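Long-range contacts in gamma tubulin complex adapter mto2 (Schizosaccharomyces pombe, PDB 6GDJ), which acts together with mto1 to promote nucleation of at least a subset of cytoplasmic microtubules by recruiting the gamma-tubulin complex to microtubule organizing centers, this piece being its dimerisation domain: residues P3-T8 / L51-A56; M14-Y19 / G61-A66. One frame throughout, in Å; residues are numbered along the deposited sequence.

Contact 1 (P3-T8 / L51-A56)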
ATOM      1  N   PRO A   3       7.288 -18.761  -5.460  1.00 44.36           N
ATOM      2  CA  PRO A   3       6.054 -18.299  -6.108  1.00 34.08           C
ATOM      3  C   PRO A   3       6.205 -16.862  -6.672  1.00 35.47           C
ATOM      4  O   PRO A   3       7.028 -16.066  -6.161  1.00 34.39           O
ATOM      5  CB  PRO A   3       4.989 -18.403  -4.992  1.00 44.63           C
ATOM      6  CG  PRO A   3       5.756 -18.403  -3.712  1.00 45.07           C
ATOM      7  CD  PRO A   3       7.205 -18.714  -3.996  1.00 42.91           C
ATOM      8  N   ALA A   4       5.421 -16.586  -7.719  1.00 31.14           N
ATOM      9  CA  ALA A   4       5.455 -15.323  -8.424  1.00 32.81           C
ATOM     10  C   ALA A   4       5.105 -14.198  -7.457  1.00 27.99           C
ATOM     11  O   ALA A   4       4.350 -14.390  -6.543  1.00 27.29           O
ATOM     12  CB  ALA A   4       4.475 -15.332  -9.571  1.00 36.96           C
ATOM     13  N   PRO A   5       5.609 -12.995  -7.715  1.00 25.60           N
ATOM     14  CA  PRO A   5       5.212 -11.834  -6.898  1.00 24.16           C
ATOM     15  C   PRO A   5       3.683 -11.634  -6.786  1.00 22.35           C
ATOM     16  O   PRO A   5       3.198 -11.275  -5.715  1.00 24.19           O
ATOM     17  CB  PRO A   5       5.887 -10.666  -7.618  1.00 28.99           C
ATOM     18  CG  PRO A   5       7.085 -11.280  -8.208  1.00 35.19           C
ATOM     19  CD  PRO A   5       6.643 -12.622  -8.699  1.00 34.36           C
ATOM     20  N   LEU A   6       2.961 -11.844  -7.875  1.00 21.93           N
ATOM     21  CA  LEU A   6       1.507 -11.762  -7.851  1.00 23.22           C
ATOM     22  C   LEU A   6       0.881 -12.658  -6.778  1.00 22.73           C
ATOM     23  O   LEU A   6       0.029 -12.223  -5.980  1.00 22.32           O
ATOM     24  CB  LEU A   6       0.982 -12.124  -9.216  1.00 27.91           C
ATOM     25  CG  LEU A   6      -0.503 -12.345  -9.375  1.00 31.09           C
ATOM     26  CD1 LEU A   6      -1.168 -11.061  -9.032  1.00 32.99           C
ATOM     27  CD2 LEU A   6      -0.811 -12.750 -10.835  1.00 39.25           C
ATOM     28  N   SER A   7       1.333 -13.916  -6.743  1.00 22.00           N
ATOM     29  CA  SER A   7       0.879 -14.849  -5.719  1.00 21.77           C
ATOM     30  C   SER A   7       1.218 -14.518  -4.305  1.00 20.21           C
ATOM     31  O   SER A   7       0.388 -14.665  -3.428  1.00 21.90           O
ATOM     32  CB  SER A   7       1.413 -16.233  -6.043  1.00 30.10           C
ATOM     33  OG  SER A   7       0.968 -16.496  -7.329  1.00 40.47           O
ATOM     34  N   THR A   8       2.406 -13.974  -4.076  1.00 20.89           N
ATOM     35  CA  THR A   8       2.827 -13.528  -2.729  1.00 20.52           C
ATOM     36  C   THR A   8       1.928 -12.408  -2.216  1.00 18.11           C
ATOM     37  O   THR A   8       1.533 -12.399  -1.077  1.00 18.63           O
ATOM     38  CB  THR A   8       4.322 -13.145  -2.636  1.00 24.67           C
ATOM     39  OG1 THR A   8       4.643 -11.983  -3.348  1.00 35.06           O
ATOM     40  CG2 THR A   8       5.121 -14.299  -3.155  1.00 24.74           C
ATOM     41  N   LEU A  51       6.598  -3.789  -7.249  1.00 17.42           N
ATOM     42  CA  LEU A  51       5.417  -3.216  -6.661  1.00 16.83           C
ATOM     43  C   LEU A  51       4.642  -4.301  -5.916  1.00 16.35           C
ATOM     44  O   LEU A  51       4.197  -4.096  -4.792  1.00 16.68           O
ATOM     45  CB  LEU A  51       4.549  -2.588  -7.722  1.00 18.25           C
ATOM     46  CG  LEU A  51       3.141  -2.175  -7.299  1.00 17.30           C
ATOM     47  CD1 LEU A  51       3.221  -1.031  -6.318  1.00 17.03           C
ATOM     48  CD2 LEU A  51       2.312  -1.826  -8.489  1.00 18.44           C
ATOM     49  N   CYS A  52       4.448  -5.446  -6.584  1.00 16.46           N
ATOM     50  CA  CYS A  52       3.714  -6.527  -5.952  1.00 16.92           C
ATOM     51  C   CYS A  52       4.384  -7.024  -4.692  1.00 17.40           C
ATOM     52  O   CYS A  52       3.735  -7.263  -3.695  1.00 17.14           O
ATOM     53  CB  CYS A  52       3.548  -7.704  -6.916  1.00 18.73           C
ATOM     54  SG  CYS A  52       2.431  -7.389  -8.333  1.00 20.92           S
ATOM     55  N   ARG A  53       5.734  -7.165  -4.714  1.00 17.55           N
ATOM     56  CA  ARG A  53       6.443  -7.549  -3.498  1.00 19.39           C
ATOM     57  C   ARG A  53       6.275  -6.532  -2.383  1.00 17.95           C
ATOM     58  O   ARG A  53       6.067  -6.908  -1.214  1.00 18.63           O
ATOM     59  CB  ARG A  53       7.965  -7.766  -3.781  1.00 20.89           C
ATOM     60  CG  ARG A  53       8.252  -9.004  -4.622  1.00 26.23           C
ATOM     61  CD  ARG A  53       9.747  -9.357  -4.548  1.00 32.60           C
ATOM     62  NE  ARG A  53      10.460  -8.331  -5.298  1.00 43.71           N
ATOM     63  CZ  ARG A  53      10.697  -8.336  -6.615  1.00 39.82           C
ATOM     64  NH1 ARG A  53      10.368  -9.367  -7.392  1.00 53.32           N
ATOM     65  NH2 ARG A  53      11.309  -7.291  -7.131  1.00 45.87           N
ATOM     66  N   SER A  54       6.285  -5.218  -2.749  1.00 17.93           N
ATOM     67  CA  SER A  54       6.072  -4.210  -1.750  1.00 15.56           C
ATOM     68  C   SER A  54       4.653  -4.208  -1.134  1.00 16.11           C
ATOM     69  O   SER A  54       4.518  -4.031   0.039  1.00 15.57           O
ATOM     70  CB  SER A  54       6.431  -2.842  -2.226  1.00 19.28           C
ATOM     71  OG  SER A  54       5.562  -2.360  -3.189  1.00 25.01           O
ATOM     72  N   LEU A  55       3.635  -4.500  -1.949  1.00 15.82           N
ATOM     73  CA  LEU A  55       2.324  -4.603  -1.404  1.00 15.61           C
ATOM     74  C   LEU A  55       2.127  -5.814  -0.574  1.00 16.05           C
ATOM     75  O   LEU A  55       1.466  -5.746   0.457  1.00 16.10           O
ATOM     76  CB  LEU A  55       1.328  -4.501  -2.551  1.00 15.16           C
ATOM     77  CG  LEU A  55       1.207  -3.160  -3.266  1.00 16.07           C
ATOM     78  CD1 LEU A  55       0.320  -3.198  -4.528  1.00 17.23           C
ATOM     79  CD2 LEU A  55       0.770  -2.074  -2.288  1.00 17.42           C
ATOM     80  N   ALA A  56       2.791  -6.913  -0.958  1.00 16.26           N
ATOM     81  CA  ALA A  56       2.756  -8.117  -0.089  1.00 17.42           C
ATOM     82  C   ALA A  56       3.342  -7.800   1.284  1.00 16.11           C
ATOM     83  O   ALA A  56       2.806  -8.087   2.318  1.00 16.69           O
ATOM     84  CB  ALA A  56       3.537  -9.241  -0.711  1.00 18.58           C
TER
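Pro5 lies against Cys52 and, one turn on, Thr8 against Ala56: Pro5 CA is 5.6 Å from Cys52 CA and Thr8 CA 6.0 Å from Ala56 CA, so the first turn of helix 5-17 runs parallel to an early part of helix 46-72. Small groups make this approach possible. Pro5 CB meets Cys52 CB at 3.8 Å, and the same Cys52 carbon also packs on Pro5 O. With Cys52 SG anti to its carbonyl carbon (chi1 -69°), the methylene rather than the sulfur does the touching; Val40 and Met9 also pack on this cysteine. On the outer side Arg53 runs alongside the proline ring, pointing the same way; a bend at chi3 brings its NH1 to 3.9 Å from Pro5 CG. One turn further the methyl of Ala56 is pressed against both backbone and side chain of Thr8, Ala56 CB being 3.8 Å from Thr8 O and 4.0 Å from Thr8 OG1. That hydroxyl donates to Pro5 O (2.9 Å), from 24° off the carbonyl plane, which satisfies the polar group within its own helix while it borders the methyl. Ala4 occupies the N-cap position. The fold is an all-helical up-down-up arrangement of three helices; at this end the parallel first and third helices approach through small side chains, among them Cys52, one of the domain's two cysteines.

Contact 2 (M14-Y19 / G61-A66). With GOL (glycerol), chain C.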
ATOM      1  N   MET A  14      -5.024 -11.870   1.387  1.00 15.92           N
ATOM      2  CA  MET A  14      -6.018 -12.783   1.939  1.00 16.62           C
ATOM      3  C   MET A  14      -5.811 -12.961   3.448  1.00 17.20           C
ATOM      4  O   MET A  14      -6.773 -13.024   4.223  1.00 18.10           O
ATOM      5  CB  MET A  14      -5.937 -14.108   1.190  1.00 16.04           C
ATOM      6  CG  MET A  14      -6.498 -14.016  -0.205  1.00 19.31           C
ATOM      7  SD  MET A  14      -6.341 -15.493  -1.221  1.00 25.32           S
ATOM      8  CE  MET A  14      -7.492 -16.503  -0.397  1.00 30.13           C
ATOM      9  N   ARG A  15      -4.529 -13.090   3.880  1.00 16.37           N
ATOM     10  CA  ARG A  15      -4.238 -13.150   5.276  1.00 15.82           C
ATOM     11  C   ARG A  15      -4.694 -11.865   6.016  1.00 15.68           C
ATOM     12  O   ARG A  15      -5.301 -11.931   7.072  1.00 16.94           O
ATOM     13  CB  ARG A  15      -2.803 -13.507   5.520  1.00 16.12           C
ATOM     14  CG  ARG A  15      -2.454 -14.904   5.066  1.00 18.45           C
ATOM     15  CD  ARG A  15      -0.953 -15.168   5.238  1.00 19.00           C
ATOM     16  NE  ARG A  15      -0.542 -15.204   6.629  1.00 19.70           N
ATOM     17  CZ  ARG A  15       0.713 -14.971   7.048  1.00 19.93           C
ATOM     18  NH1 ARG A  15       1.677 -14.793   6.186  1.00 19.73           N
ATOM     19  NH2 ARG A  15       0.968 -14.957   8.312  1.00 21.74           N
ATOM     20  N   LEU A  16      -4.332 -10.697   5.458  1.00 16.31           N
ATOM     21  CA  LEU A  16      -4.729  -9.445   6.106  1.00 15.68           C
ATOM     22  C   LEU A  16      -6.229  -9.342   6.305  1.00 16.28           C
ATOM     23  O   LEU A  16      -6.651  -8.932   7.355  1.00 16.22           O
ATOM     24  CB  LEU A  16      -4.252  -8.301   5.227  1.00 16.94           C
ATOM     25  CG  LEU A  16      -4.662  -6.903   5.703  1.00 17.53           C
ATOM     26  CD1 LEU A  16      -4.196  -6.656   7.131  1.00 19.27           C
ATOM     27  CD2 LEU A  16      -4.209  -5.836   4.687  1.00 19.06           C
ATOM     28  N   ARG A  17      -7.022  -9.809   5.341  1.00 15.06           N
ATOM     29  CA  ARG A  17      -8.487  -9.657   5.469  1.00 16.32           C
ATOM     30  C   ARG A  17      -9.004 -10.380   6.681  1.00 18.59           C
ATOM     31  O   ARG A  17      -9.958  -9.962   7.296  1.00 19.45           O
ATOM     32  CB  ARG A  17      -9.180 -10.258   4.245  1.00 16.50           C
ATOM     33  CG  ARG A  17      -9.026  -9.559   2.988  1.00 17.96           C
ATOM     34  CD  ARG A  17      -9.716 -10.335   1.904  1.00 27.44           C
ATOM     35  NE  ARG A  17      -9.550  -9.728   0.637  1.00 22.34           N
ATOM     36  CZ  ARG A  17      -9.468 -10.376  -0.518  1.00 23.46           C
ATOM     37  NH1 ARG A  17      -9.519 -11.728  -0.562  1.00 27.78           N
ATOM     38  NH2 ARG A  17      -9.243  -9.711  -1.640  1.00 26.64           N
ATOM     39  N   THR A  18      -8.328 -11.474   7.068  1.00 16.60           N
ATOM     40  CA  THR A  18      -8.812 -12.233   8.229  1.00 18.41           C
ATOM     41  C   THR A  18      -8.614 -11.552   9.576  1.00 19.96           C
ATOM     42  O   THR A  18      -9.149 -12.020  10.567  1.00 19.99           O
ATOM     43  CB  THR A  18      -8.133 -13.620   8.317  1.00 18.63           C
ATOM     44  OG1 THR A  18      -6.746 -13.508   8.683  1.00 19.29           O
ATOM     45  CG2 THR A  18      -8.289 -14.385   7.091  1.00 19.36           C
ATOM     46  N   TYR A  19      -7.852 -10.436   9.624  1.00 17.69           N
ATOM     47  CA  TYR A  19      -7.685  -9.678  10.859  1.00 18.23           C
ATOM     48  C   TYR A  19      -8.684  -8.494  10.996  1.00 21.08           C
ATOM     49  O   TYR A  19      -8.564  -7.740  11.949  1.00 25.73           O
ATOM     50  CB  TYR A  19      -6.243  -9.158  10.986  1.00 18.05           C
ATOM     51  CG  TYR A  19      -5.244 -10.269  11.244  1.00 17.37           C
ATOM     52  CD1 TYR A  19      -4.678 -10.966  10.215  1.00 18.77           C
ATOM     53  CD2 TYR A  19      -4.904 -10.597  12.553  1.00 18.50           C
ATOM     54  CE1 TYR A  19      -3.776 -11.978  10.475  1.00 17.38           C
ATOM     55  CE2 TYR A  19      -4.007 -11.620  12.837  1.00 18.19           C
ATOM     56  CZ  TYR A  19      -3.430 -12.282  11.796  1.00 19.20           C
ATOM     57  OH  TYR A  19      -2.520 -13.331  11.995  1.00 18.91           O
ATOM     58  N   GLY A  61       3.025  -6.507   7.099  1.00 17.47           N
ATOM     59  CA  GLY A  61       3.323  -5.629   8.197  1.00 17.74           C
ATOM     60  C   GLY A  61       2.075  -5.232   8.930  1.00 17.00           C
ATOM     61  O   GLY A  61       2.071  -5.174  10.140  1.00 18.29           O
ATOM     62  N   LEU A  62       0.966  -5.039   8.159  1.00 17.64           N
ATOM     63  CA  LEU A  62      -0.342  -4.797   8.800  1.00 18.55           C
ATOM     64  C   LEU A  62      -0.857  -6.004   9.608  1.00 18.09           C
ATOM     65  O   LEU A  62      -1.360  -5.861  10.707  1.00 19.78           O
ATOM     66  CB  LEU A  62      -1.391  -4.375   7.756  1.00 18.93           C
ATOM     67  CG  LEU A  62      -1.127  -3.016   7.106  1.00 18.39           C
ATOM     68  CD1 LEU A  62      -1.967  -2.882   5.876  1.00 17.69           C
ATOM     69  CD2 LEU A  62      -1.399  -1.900   8.118  1.00 18.68           C
ATOM     70  N   VAL A  63      -0.552  -7.193   9.106  1.00 17.27           N
ATOM     71  CA  VAL A  63      -0.840  -8.432   9.862  1.00 18.30           C
ATOM     72  C   VAL A  63      -0.033  -8.469  11.169  1.00 18.79           C
ATOM     73  O   VAL A  63      -0.561  -8.722  12.221  1.00 19.30           O
ATOM     74  CB  VAL A  63      -0.536  -9.700   9.006  1.00 16.39           C
ATOM     75  CG1 VAL A  63      -0.400 -10.941   9.880  1.00 18.20           C
ATOM     76  CG2 VAL A  63      -1.563  -9.884   7.910  1.00 17.58           C
ATOM     77  N   GLN A  64       1.252  -8.115  11.101  1.00 19.11           N
ATOM     78  CA  GLN A  64       2.074  -8.184  12.294  1.00 19.04           C
ATOM     79  C   GLN A  64       1.610  -7.132  13.304  1.00 20.69           C
ATOM     80  O   GLN A  64       1.603  -7.380  14.509  1.00 23.54           O
ATOM     81  CB  GLN A  64       3.544  -8.029  11.952  1.00 20.77           C
ATOM     82  CG  GLN A  64       4.439  -8.214  13.154  1.00 25.55           C
ATOM     83  CD  GLN A  64       4.273  -9.602  13.802  1.00 27.78           C
ATOM     84  OE1 GLN A  64       4.318 -10.636  13.114  1.00 28.50           O
ATOM     85  NE2 GLN A  64       4.033  -9.634  15.133  1.00 27.38           N
ATOM     86  N   GLU A  65       1.246  -5.935  12.843  1.00 21.67           N
ATOM     87  CA  GLU A  65       0.698  -4.966  13.762  1.00 23.73           C
ATOM     88  C   GLU A  65      -0.563  -5.425  14.470  1.00 24.88           C
ATOM     89  O   GLU A  65      -0.793  -5.137  15.686  1.00 28.90           O
ATOM     90  CB  GLU A  65       0.451  -3.669  13.032  1.00 25.74           C
ATOM     91  CG  GLU A  65       1.739  -2.909  12.803  1.00 27.03           C
ATOM     92  CD  GLU A  65       1.485  -1.392  12.947  1.00 39.55           C
ATOM     93  OE1 GLU A  65       0.384  -0.867  12.615  1.00 47.28           O
ATOM     94  OE2 GLU A  65       2.392  -0.733  13.403  1.00 48.49           O
ATOM     95  N   ALA A  66      -1.380  -6.141  13.736  1.00 21.57           N
ATOM     96  CA  ALA A  66      -2.617  -6.640  14.314  1.00 22.58           C
ATOM     97  C   ALA A  66      -2.349  -7.710  15.382  1.00 23.27           C
ATOM     98  O   ALA A  66      -3.066  -7.820  16.388  1.00 27.36           O
ATOM     99  CB  ALA A  66      -3.542  -7.191  13.218  1.00 23.95           C
TER
HETATM  100  C1  GOL C 401       4.134 -13.564  10.551  1.00 33.03           C
HETATM  101  O1  GOL C 401       2.987 -14.285  10.185  1.00 27.99           O
HETATM  102  C2  GOL C 401       3.779 -12.108  10.450  1.00 33.62           C
HETATM  103  O2  GOL C 401       4.988 -11.400  10.782  1.00 34.56           O
HETATM  104  C3  GOL C 401       3.396 -11.699   9.047  1.00 30.38           C
HETATM  105  O3  GOL C 401       4.434 -12.045   8.091  1.00 31.37           O
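Tyr19 crosses Val63 at about a right angle, just beyond the turn where Leu16 CA comes within 5.5 Å of Val63 CA. From its CB onward the tyrosine first meets Ala66, whose methyl touches CB and CG and comes closest at the ring, Ala66 CB to Tyr19 CD2 3.7 Å. Further along the ring, on the same side of its plane, Val63 takes over: CD1 touches CG2, Tyr19 CE1 reaches Val63 CG1 at 3.6 Å, and CZ follows. At the tip the hydroxyl still rests on the valine, Tyr19 OH lying 3.8 Å from Val63 CG1. Tyr19 CG stands anti to the carbonyl carbon (chi1 -70°), which turns the ring over Val63 and Ala66, and Ile67 adds to its packing. CG1 of Val63 meets the tyrosine, whereas its CG2 touches both the ring and the backbone of the first helix, 3.7 Å from Leu16 CA. Leu16 reaches inward past it, its CD1 3.7 Å from Leu62 CB and its CD2 against Leu62 CD1, with Cys59 also in contact. Towards the surface, a glycerol, probably from the crystallisation liquor, lies between the segments. Arg15 NH2 donates to its O1 at 2.8 Å, with an N-H...O angle of 144° and the oxygen at the guanidinium edge, in plane. Gln64 OE1 meets its O2 at a doubtfully short distance. The direct join is therefore apolar, consistent with van der Waals packing and partial exclusion of water, while the polar bridge through the glycerol is probably incidental to crystallisation and doubtful at its Gln64 end.

Overall arrangement
Both contacts tie helix 5-17 to helix 46-72, contact 1 at the start of the shorter helix and contact 2 at its end, with centres 15 Å apart on opposite sides of the chain's centre. Each is partly buried and grades from inner residues to an exposed arginine. Their chemistry differs: contact 1 relies on small side chains and close backbone approach, whereas contact 2 uses larger apolar groups, including an aromatic ring, and buries more surface (307 against 234 Å²). Residues of 51-56 and 61-66 also pack on the second subunit, so helix 46-72 carries the first helix while taking part in the dimer interface.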